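Octaprenyl Pyrophosphate Synthase (Helicobacter pylori, PDB 3TC1) probably catalyses the stepwise condensation of isopentenyl diphosphate with an allylic diphosphate primer, extending it to the forty-carbon chain of octaprenyl diphosphate. Local coordinates at residues H76-D81 / S91-F96; P215-F220 / E254-T259. One frame throughout, in Å; residues are numbered along the deposited sequence.

Contact 1: residues H76-D81 / S91-F96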
loop_
_atom_site.group_PDB
_atom_site.type_symbol
_atom_site.label_atom_id
_atom_site.label_comp_id
_atom_site.label_asym_id
_atom_site.label_seq_id
_atom_site.Cartn_x
_atom_site.Cartn_y
_atom_site.Cartn_z
ATOM N N HIS B 76 -6.416 -3.972 -2.946
ATOM C CA HIS B 76 -6.353 -4.341 -1.539
ATOM C C HIS B 76 -7.732 -4.677 -0.993
ATOM O O HIS B 76 -7.868 -5.570 -0.160
ATOM C CB HIS B 76 -5.707 -3.223 -0.705
ATOM C CG HIS B 76 -4.216 -3.157 -0.849
ATOM N ND1 HIS B 76 -3.434 -2.271 -0.140
ATOM C CD2 HIS B 76 -3.368 -3.862 -1.634
ATOM C CE1 HIS B 76 -2.169 -2.430 -0.484
ATOM N NE2 HIS B 76 -2.101 -3.388 -1.390
ATOM N N ASP B 77 -8.754 -3.969 -1.466
ATOM C CA ASP B 77 -10.115 -4.231 -1.010
ATOM C C ASP B 77 -10.555 -5.637 -1.414
ATOM O O ASP B 77 -11.255 -6.306 -0.663
ATOM C CB ASP B 77 -11.095 -3.199 -1.578
ATOM C CG ASP B 77 -10.887 -1.810 -0.998
ATOM O OD1 ASP B 77 -10.739 -1.692 0.238
ATOM O OD2 ASP B 77 -10.884 -0.833 -1.777
ATOM N N ASP B 78 -10.146 -6.086 -2.596
ATOM C CA ASP B 78 -10.522 -7.423 -3.050
ATOM C C ASP B 78 -9.886 -8.501 -2.181
ATOM O O ASP B 78 -10.470 -9.560 -1.970
ATOM C CB ASP B 78 -10.131 -7.636 -4.515
ATOM C CG ASP B 78 -11.052 -6.905 -5.470
ATOM O OD1 ASP B 78 -12.191 -6.600 -5.065
ATOM O OD2 ASP B 78 -10.647 -6.647 -6.624
ATOM N N VAL B 79 -8.691 -8.225 -1.674
ATOM C CA VAL B 79 -7.995 -9.169 -0.808
ATOM C C VAL B 79 -8.729 -9.269 0.527
ATOM O O VAL B 79 -9.067 -10.360 0.991
ATOM C CB VAL B 79 -6.547 -8.707 -0.530
ATOM C CG1 VAL B 79 -5.879 -9.639 0.474
ATOM C CG2 VAL B 79 -5.761 -8.670 -1.829
ATOM N N ILE B 80 -8.977 -8.113 1.131
ATOM C CA ILE B 80 -9.649 -8.039 2.421
ATOM C C ILE B 80 -11.083 -8.575 2.382
ATOM O O ILE B 80 -11.575 -9.114 3.372
ATOM C CB ILE B 80 -9.648 -6.583 2.933
ATOM C CG1 ILE B 80 -10.284 -6.505 4.318
ATOM C CG2 ILE B 80 -10.386 -5.697 1.959
ATOM C CD1 ILE B 80 -10.237 -5.121 4.910
ATOM N N ASP B 81 -11.748 -8.427 1.241
ATOM C CA ASP B 81 -13.116 -8.917 1.096
ATOM C C ASP B 81 -13.142 -10.331 0.514
ATOM O O ASP B 81 -14.212 -10.897 0.279
ATOM C CB ASP B 81 -13.933 -7.979 0.199
ATOM C CG ASP B 81 -14.260 -6.658 0.876
ATOM O OD1 ASP B 81 -14.850 -6.681 1.978
ATOM O OD2 ASP B 81 -13.934 -5.598 0.303
ATOM N N SER B 91 -10.439 -11.890 -9.863
ATOM C CA SER B 91 -9.687 -10.841 -9.190
ATOM C C SER B 91 -8.200 -11.183 -9.243
ATOM O O SER B 91 -7.819 -12.329 -9.529
ATOM C CB SER B 91 -10.139 -10.727 -7.734
ATOM O OG SER B 91 -9.956 -11.957 -7.052
ATOM N N ILE B 92 -7.353 -10.193 -8.975
ATOM C CA ILE B 92 -5.917 -10.423 -8.992
ATOM C C ILE B 92 -5.524 -11.422 -7.905
ATOM O O ILE B 92 -4.641 -12.259 -8.115
ATOM C CB ILE B 92 -5.132 -9.098 -8.802
ATOM C CG1 ILE B 92 -5.288 -8.229 -10.050
ATOM C CG2 ILE B 92 -3.651 -9.384 -8.558
ATOM C CD1 ILE B 92 -4.759 -8.887 -11.327
ATOM N N ASN B 93 -6.183 -11.353 -6.751
ATOM C CA ASN B 93 -5.867 -12.281 -5.669
ATOM C C ASN B 93 -6.339 -13.700 -5.996
ATOM O O ASN B 93 -5.779 -14.677 -5.499
ATOM C CB ASN B 93 -6.469 -11.808 -4.333
ATOM C CG ASN B 93 -7.932 -11.410 -4.444
ATOM O OD1 ASN B 93 -8.272 -10.419 -5.090
ATOM N ND2 ASN B 93 -8.806 -12.179 -3.800
ATOM N N ALA B 94 -7.358 -13.812 -6.841
ATOM C CA ALA B 94 -7.876 -15.121 -7.224
ATOM C C ALA B 94 -6.948 -15.795 -8.232
ATOM O O ALA B 94 -6.834 -17.021 -8.260
ATOM C CB ALA B 94 -9.271 -14.980 -7.818
ATOM N N LEU B 95 -6.282 -14.983 -9.050
ATOM C CA LEU B 95 -5.372 -15.488 -10.076
ATOM C C LEU B 95 -3.912 -15.597 -9.633
ATOM O O LEU B 95 -3.174 -16.459 -10.124
ATOM C CB LEU B 95 -5.441 -14.590 -11.319
ATOM C CG LEU B 95 -6.774 -14.489 -12.068
ATOM C CD1 LEU B 95 -6.696 -13.373 -13.100
ATOM C CD2 LEU B 95 -7.096 -15.823 -12.731
ATOM N N PHE B 96 -3.496 -14.738 -8.703
ATOM C CA PHE B 96 -2.103 -14.740 -8.256
ATOM C C PHE B 96 -1.868 -14.806 -6.745
ATOM O O PHE B 96 -0.730 -14.676 -6.290
ATOM C CB PHE B 96 -1.403 -13.505 -8.828
ATOM C CG PHE B 96 -1.561 -13.361 -10.315
ATOM C CD1 PHE B 96 -0.781 -14.115 -11.190
ATOM C CD2 PHE B 96 -2.510 -12.492 -10.845
ATOM C CE1 PHE B 96 -0.944 -14.005 -12.572
ATOM C CE2 PHE B 96 -2.682 -12.372 -12.226
ATOM C CZ PHE B 96 -1.898 -13.131 -13.091
HETATM O O HOH W 1 -8.570 -7.755 -7.807
#
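D78 and V79 meet N93 where the end of helix 53-80 lies beside the start of helix 92-116. The run D77-D78-V79-I80-D81 fits the first aspartate-rich motif (DDxxD) of the all-helical trans-prenyltransferase fold. The metal-binding role of such motifs is known from relatives. Here the D78 side chain is about 11 Å from the bound magnesium.

The van der Waals contacts centre on N93. Its OD1 lies 3.4 Å from CB of D78. N93 CB touches CG2 of V79 at 4.1 Å, and the two side chains cross obliquely. N93 CG sits between the backbone N and the carbonyl carbon (chi1 48°), which folds the amide back toward helix 53-80. Its ND2 bonds instead to the carbonyl of A83, in the intervening hairpin region. V79 also packs on F99 of the second subunit, so V79 is part of the dimer interface.

No direct hydrogen bond joins the segments; a water does so. It accepts from I92 N at 3.0 Å and donates to D78 OD2 at 2.6 Å. The same carboxylate oxygen forms a salt bridge with R86, so two partners hold it.

A helix cap lies beside the contact. S91 is the N-cap of helix 92-116, and its OG also bonds to the A83 carbonyl. The capping bond is weak and bent: A94 N reaches S91 OG at 3.2 Å with an N-H...O angle of 134°.

Contact 2: residues P215-F220 / E254-T259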
loop_
_atom_site.group_PDB
_atom_site.type_symbol
_atom_site.label_atom_id
_atom_site.label_comp_id
_atom_site.label_asym_id
_atom_site.label_seq_id
_atom_site.Cartn_x
_atom_site.Cartn_y
_atom_site.Cartn_z
ATOM N N PRO B 215 -30.012 -6.880 -9.299
ATOM C CA PRO B 215 -29.119 -6.304 -8.287
ATOM C C PRO B 215 -28.282 -7.405 -7.629
ATOM O O PRO B 215 -28.781 -8.501 -7.372
ATOM C CB PRO B 215 -30.089 -5.619 -7.319
ATOM C CG PRO B 215 -31.363 -6.414 -7.481
ATOM C CD PRO B 215 -31.423 -6.615 -8.973
ATOM N N ASN B 216 -27.011 -7.114 -7.369
ATOM C CA ASN B 216 -26.112 -8.098 -6.774
ATOM C C ASN B 216 -26.455 -8.521 -5.351
ATOM O O ASN B 216 -26.199 -9.660 -4.972
ATOM C CB ASN B 216 -24.665 -7.588 -6.768
ATOM C CG ASN B 216 -24.134 -7.285 -8.160
ATOM O OD1 ASN B 216 -24.438 -7.986 -9.126
ATOM N ND2 ASN B 216 -23.314 -6.247 -8.259
ATOM N N PHE B 217 -27.024 -7.610 -4.565
ATOM C CA PHE B 217 -27.327 -7.901 -3.164
ATOM C C PHE B 217 -26.082 -8.498 -2.513
ATOM O O PHE B 217 -26.115 -9.575 -1.906
ATOM C CB PHE B 217 -28.519 -8.856 -3.032
ATOM C CG PHE B 217 -29.839 -8.149 -2.880
ATOM C CD1 PHE B 217 -30.537 -7.699 -3.993
ATOM C CD2 PHE B 217 -30.361 -7.895 -1.612
ATOM C CE1 PHE B 217 -31.735 -7.004 -3.849
ATOM C CE2 PHE B 217 -31.558 -7.202 -1.456
ATOM C CZ PHE B 217 -32.247 -6.755 -2.578
ATOM N N SER B 218 -24.977 -7.772 -2.651
ATOM C CA SER B 218 -23.689 -8.192 -2.113
ATOM C C SER B 218 -23.351 -7.586 -0.754
ATOM O O SER B 218 -22.633 -8.196 0.037
ATOM C CB SER B 218 -22.567 -7.806 -3.086
ATOM O OG SER B 218 -22.788 -8.326 -4.388
ATOM N N ASP B 219 -23.869 -6.392 -0.485
ATOM C CA ASP B 219 -23.538 -5.681 0.745
ATOM C C ASP B 219 -23.895 -6.282 2.102
ATOM O O ASP B 219 -23.001 -6.565 2.897
ATOM C CB ASP B 219 -24.059 -4.237 0.662
ATOM C CG ASP B 219 -23.426 -3.453 -0.486
ATOM O OD1 ASP B 219 -22.329 -3.850 -0.949
ATOM O OD2 ASP B 219 -24.011 -2.438 -0.919
ATOM N N PHE B 220 -25.181 -6.475 2.385
ATOM C CA PHE B 220 -25.584 -7.014 3.688
ATOM C C PHE B 220 -24.986 -8.404 3.921
ATOM O O PHE B 220 -24.582 -8.747 5.037
ATOM C CB PHE B 220 -27.114 -7.073 3.782
ATOM C CG PHE B 220 -27.642 -7.058 5.196
ATOM C CD1 PHE B 220 -27.214 -6.088 6.102
ATOM C CD2 PHE B 220 -28.583 -7.994 5.613
ATOM C CE1 PHE B 220 -27.713 -6.051 7.403
ATOM C CE2 PHE B 220 -29.089 -7.967 6.908
ATOM C CZ PHE B 220 -28.651 -6.992 7.808
ATOM N N GLU B 254 -34.323 -16.295 -0.406
ATOM C CA GLU B 254 -35.469 -15.942 0.416
ATOM C C GLU B 254 -35.220 -14.683 1.240
ATOM O O GLU B 254 -36.126 -13.868 1.438
ATOM C CB GLU B 254 -35.845 -17.120 1.322
ATOM C CG GLU B 254 -36.341 -18.377 0.574
ATOM C CD GLU B 254 -35.266 -19.052 -0.289
ATOM O OE1 GLU B 254 -34.120 -19.214 0.187
ATOM O OE2 GLU B 254 -35.577 -19.440 -1.441
ATOM N N ILE B 255 -33.995 -14.522 1.723
ATOM C CA ILE B 255 -33.663 -13.329 2.490
ATOM C C ILE B 255 -33.725 -12.108 1.572
ATOM O O ILE B 255 -34.233 -11.055 1.952
ATOM C CB ILE B 255 -32.276 -13.474 3.145
ATOM C CG1 ILE B 255 -32.403 -14.399 4.364
ATOM C CG2 ILE B 255 -31.721 -12.103 3.542
ATOM C CD1 ILE B 255 -31.070 -14.782 5.001
ATOM N N ILE B 256 -33.224 -12.252 0.351
ATOM C CA ILE B 256 -33.288 -11.155 -0.601
ATOM C C ILE B 256 -34.751 -10.765 -0.864
ATOM O O ILE B 256 -35.110 -9.588 -0.794
ATOM C CB ILE B 256 -32.590 -11.532 -1.928
ATOM C CG1 ILE B 256 -31.069 -11.551 -1.711
ATOM C CG2 ILE B 256 -32.956 -10.530 -3.023
ATOM C CD1 ILE B 256 -30.273 -12.066 -2.898
ATOM N N GLU B 257 -35.603 -11.749 -1.144
ATOM C CA GLU B 257 -37.010 -11.446 -1.395
ATOM C C GLU B 257 -37.683 -10.776 -0.198
ATOM O O GLU B 257 -38.448 -9.823 -0.364
ATOM C CB GLU B 257 -37.776 -12.714 -1.793
ATOM C CG GLU B 257 -37.397 -13.232 -3.173
ATOM C CD GLU B 257 -37.416 -12.134 -4.238
ATOM O OE1 GLU B 257 -38.471 -11.488 -4.409
ATOM O OE2 GLU B 257 -36.378 -11.915 -4.902
ATOM N N TRP B 258 -37.401 -11.262 1.009
ATOM C CA TRP B 258 -37.987 -10.669 2.206
ATOM C C TRP B 258 -37.534 -9.207 2.334
ATOM O O TRP B 258 -38.335 -8.311 2.616
ATOM C CB TRP B 258 -37.556 -11.457 3.450
ATOM C CG TRP B 258 -38.134 -10.935 4.747
ATOM C CD1 TRP B 258 -39.342 -11.264 5.308
ATOM C CD2 TRP B 258 -37.519 -9.996 5.642
ATOM N NE1 TRP B 258 -39.509 -10.593 6.501
ATOM C CE2 TRP B 258 -38.409 -9.807 6.728
ATOM C CE3 TRP B 258 -36.303 -9.297 5.633
ATOM C CZ2 TRP B 258 -38.117 -8.946 7.794
ATOM C CZ3 TRP B 258 -36.015 -8.443 6.694
ATOM C CH2 TRP B 258 -36.920 -8.276 7.759
ATOM N N THR B 259 -36.242 -8.974 2.119
ATOM C CA THR B 259 -35.669 -7.635 2.210
ATOM C C THR B 259 -36.281 -6.678 1.187
ATOM O O THR B 259 -36.531 -5.505 1.488
ATOM C CB THR B 259 -34.136 -7.680 1.987
ATOM O OG1 THR B 259 -33.538 -8.543 2.963
ATOM C CG2 THR B 259 -33.540 -6.301 2.121
#
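F217 lays its ring against I256, joining the loop after helix 182-205 to helix 253-265 of the all-helical prenyltransferase fold. This loop follows D201 and D204, which fit the second aspartate-rich motif of the family. D204 in turn accepts bonds from the backbone N atoms of S218 and D219.

The F217 backbone is in the left-handed helical region. CB points at the helix, and chi1 of -93°, off the usual staggered value, sets how the ring lies against I256. I256 meets it with both branches. CG2 is anti to its backbone N and sits almost exactly over the ring centre, 3.6 Å from the centroid and 3° off the ring normal. This is a CH-pi contact. CG1 lies beside the backbone N, and CD1 runs on in an extended chain to reach F217 CB at 3.7 Å. The isoleucine thus covers one ring face and the root of the side chain.

T259, one turn along, comes to the ring edge, near its plane. Its CG2 is 4.2 Å from F217 CE2. Y229 of helix 227-233 also touches both F217 and T259. The T259 hydroxyl turns back to its own helix, which leaves the methyl CG2 toward the ring edge. OG1 donates to I255 O at 2.8 Å from above the carbonyl plane, while T259 N reaches the same oxygen from the opposite face.

How the contacts relate
Both contacts are buried, yet they share no helix. Their centres are 23 Å apart and their nearest atoms about 8 Å, without touching. Contact 1 joins two helices close in sequence, beside the second subunit. Contact 2 ties a loop to a helix 34 residues further on, and no other chain of the assembly touches it. Contact 1 mixes van der Waals touches with a water bridge, next to a helix cap. Contact 2 is apolar and aromatic across its interface. Contact 1 includes the whole of the presumed first aspartate-rich motif; the loop of contact 2 comes shortly after the presumed second one and is bonded to its D204. The F217 side chain is about 10 Å from a bound magnesium.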